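Isomaltodextranase (Arthrobacter globiformis, PDB 5AWO) hydrolyses (1->6)-alpha-D-glucosidic linkages in polysaccharides, releasing successive isomaltose units from the non-reducing chain ends. Local coordinates at residues 73-78 against 357-362. Sequence-based numbering, arbitrary orientation.
Sequences FGYDIA and WVYTNK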
loop_
_atom_site.group_PDB
_atom_site.type_symbol
_atom_site.label_atom_id
_atom_site.label_comp_id
_atom_site.label_asym_id
_atom_site.label_seq_id
_atom_site.Cartn_x
_atom_site.Cartn_y
_atom_site.Cartn_z
ATOM N N PHE A 73 9.007 -5.813 18.642
ATOM C CA PHE A 73 9.430 -4.958 17.544
ATOM C C PHE A 73 8.274 -4.589 16.624
ATOM O O PHE A 73 8.476 -4.072 15.550
ATOM C CB PHE A 73 10.529 -5.655 16.759
ATOM C CG PHE A 73 11.801 -5.780 17.534
ATOM C CD1 PHE A 73 12.695 -4.738 17.554
ATOM C CD2 PHE A 73 12.074 -6.917 18.272
ATOM C CE1 PHE A 73 13.851 -4.826 18.309
ATOM C CE2 PHE A 73 13.240 -7.013 19.010
ATOM C CZ PHE A 73 14.123 -5.962 19.021
ATOM N N GLY A 74 7.055 -4.821 17.080
ATOM C CA GLY A 74 5.874 -4.369 16.370
ATOM C C GLY A 74 5.245 -5.404 15.468
ATOM O O GLY A 74 4.195 -5.139 14.884
ATOM N N TYR A 75 5.844 -6.593 15.348
ATOM C CA TYR A 75 5.265 -7.636 14.489
ATOM C C TYR A 75 4.235 -8.353 15.360
ATOM O O TYR A 75 4.482 -9.448 15.844
ATOM C CB TYR A 75 6.334 -8.604 13.966
ATOM C CG TYR A 75 7.390 -7.947 13.105
ATOM C CD1 TYR A 75 8.528 -7.400 13.669
ATOM C CD2 TYR A 75 7.270 -7.916 11.716
ATOM C CE1 TYR A 75 9.504 -6.826 12.888
ATOM C CE2 TYR A 75 8.246 -7.322 10.929
ATOM C CZ TYR A 75 9.358 -6.809 11.513
ATOM O OH TYR A 75 10.313 -6.253 10.714
ATOM N N ASP A 76 3.083 -7.719 15.525
ATOM C CA ASP A 76 2.129 -8.205 16.537
ATOM C C ASP A 76 0.857 -8.746 15.963
ATOM O O ASP A 76 -0.058 -9.022 16.703
ATOM C CB ASP A 76 1.847 -7.146 17.592
ATOM C CG ASP A 76 1.348 -5.878 17.028
ATOM O OD1 ASP A 76 0.899 -5.869 15.879
ATOM O OD2 ASP A 76 1.419 -4.840 17.737
ATOM N N ILE A 77 0.796 -8.897 14.641
ATOM C CA ILE A 77 -0.268 -9.659 13.972
ATOM C C ILE A 77 0.269 -11.014 13.506
ATOM O O ILE A 77 1.299 -11.054 12.838
ATOM C CB ILE A 77 -0.796 -8.879 12.762
ATOM C CG1 ILE A 77 -1.481 -7.569 13.179
ATOM C CG2 ILE A 77 -1.715 -9.753 11.911
ATOM C CD1 ILE A 77 -1.717 -6.613 12.031
ATOM N N ALA A 78 -0.402 -12.111 13.871
ATOM C CA ALA A 78 -0.133 -13.439 13.348
ATOM C C ALA A 78 -1.232 -13.750 12.356
ATOM O O ALA A 78 -2.427 -13.773 12.719
ATOM C CB ALA A 78 -0.118 -14.476 14.453
ATOM N N TRP A 357 17.776 -10.608 13.238
ATOM C CA TRP A 357 18.308 -9.263 13.093
ATOM C C TRP A 357 17.808 -8.481 11.848
ATOM O O TRP A 357 17.713 -7.262 11.860
ATOM C CB TRP A 357 19.853 -9.311 13.098
ATOM C CG TRP A 357 20.387 -10.092 11.920
ATOM C CD1 TRP A 357 20.663 -11.436 11.870
ATOM C CD2 TRP A 357 20.665 -9.582 10.622
ATOM N NE1 TRP A 357 21.074 -11.784 10.622
ATOM C CE2 TRP A 357 21.077 -10.670 9.826
ATOM C CE3 TRP A 357 20.578 -8.312 10.039
ATOM C CZ2 TRP A 357 21.443 -10.515 8.496
ATOM C CZ3 TRP A 357 20.919 -8.166 8.708
ATOM C CH2 TRP A 357 21.353 -9.278 7.947
ATOM N N VAL A 358 17.495 -9.201 10.764
ATOM C CA VAL A 358 17.045 -8.591 9.495
ATOM C C VAL A 358 15.830 -7.687 9.743
ATOM O O VAL A 358 15.659 -6.606 9.154
ATOM C CB VAL A 358 16.633 -9.712 8.460
ATOM C CG1 VAL A 358 15.995 -9.137 7.183
ATOM C CG2 VAL A 358 17.852 -10.579 8.099
ATOM N N TYR A 359 14.993 -8.164 10.650
ATOM C CA TYR A 359 13.662 -7.614 10.864
ATOM C C TYR A 359 13.613 -6.617 12.024
ATOM O O TYR A 359 12.612 -5.910 12.191
ATOM C CB TYR A 359 12.719 -8.761 11.145
ATOM C CG TYR A 359 12.609 -9.742 10.010
ATOM C CD1 TYR A 359 12.302 -9.303 8.710
ATOM C CD2 TYR A 359 12.810 -11.098 10.195
ATOM C CE1 TYR A 359 12.166 -10.188 7.659
ATOM C CE2 TYR A 359 12.674 -11.993 9.146
ATOM C CZ TYR A 359 12.365 -11.536 7.877
ATOM O OH TYR A 359 12.212 -12.429 6.834
ATOM N N THR A 360 14.675 -6.555 12.821
ATOM C CA THR A 360 14.632 -5.870 14.119
ATOM C C THR A 360 15.646 -4.727 14.251
ATOM O O THR A 360 16.016 -4.349 15.372
ATOM C CB THR A 360 14.788 -6.881 15.262
ATOM O OG1 THR A 360 16.064 -7.534 15.155
ATOM C CG2 THR A 360 13.653 -7.897 15.229
ATOM N N ASN A 361 16.090 -4.146 13.142
ATOM C CA ASN A 361 16.897 -2.928 13.197
ATOM C C ASN A 361 15.960 -1.756 13.509
ATOM O O ASN A 361 15.114 -1.382 12.706
ATOM C CB ASN A 361 17.625 -2.729 11.866
ATOM C CG ASN A 361 18.435 -1.450 11.794
ATOM O OD1 ASN A 361 18.104 -0.433 12.387
ATOM N ND2 ASN A 361 19.476 -1.480 11.006
ATOM N N LYS A 362 16.095 -1.216 14.715
ATOM C CA LYS A 362 15.172 -0.194 15.197
ATOM C C LYS A 362 15.158 1.040 14.310
ATOM O O LYS A 362 14.098 1.659 14.143
ATOM C CB LYS A 362 15.480 0.166 16.663
ATOM C CG LYS A 362 15.119 -0.951 17.647
ATOM C CD LYS A 362 15.888 -0.817 18.969
ATOM C CE LYS A 362 15.812 -2.074 19.845
ATOM N NZ LYS A 362 16.843 -3.143 19.618
#
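Phe73 and Thr360 bring the two backbones to their nearest approach, 6.3 Å between CA atoms, where the loop leading into barrel strand 77-79 passes the loop before helix 362-370. Two aromatic side chains of 73-78 bridge the gap. The ring of Phe73 lies with one face against Thr360: CB of the threonine sits 3.7 Å from the ring centroid and only 7° off the ring normal, a well-centred CH-pi contact. Its CG2 reaches 3.6 Å from Phe73 CD2. With OG1 between the backbone N and the carbonyl carbon (chi1 62°), Thr360 offers its methyl to the ring and hands its hydroxyl to Ala356 O. At the rim of the same ring, Lys362 stretches from the first turn of the helix and bends at its last torsion, which sets NZ 3.7 Å from Phe73 CE1 near the ring plane, an edge approach and not a cation-pi stack.

Deeper in, the buried Tyr75, centre of an inverse gamma turn, points its phenol at the other backbone. Its OH donates to Tyr359 O at 2.8 Å, in the carbonyl plane and on a lone pair, with a C=O...O angle of 122°. Tyr75 OH also lies 3.5 Å from Tyr359 CB, and the two tyrosine side chains cross at about a right angle. Beyond CB, the Tyr359 ring leads away, and its OH hydrogen-bonds to OD1 of Asp347. Tyr75 also packs on Met333 of helix 326-339, Leu343 and Ile345 of strand 343-345 and Leu365 of helix 362-370. One directed bond in a mostly apolar interface thus ties the entry to the second strand of the TIM barrel to the loop that follows the eighth, and gives the buried phenol a polar partner.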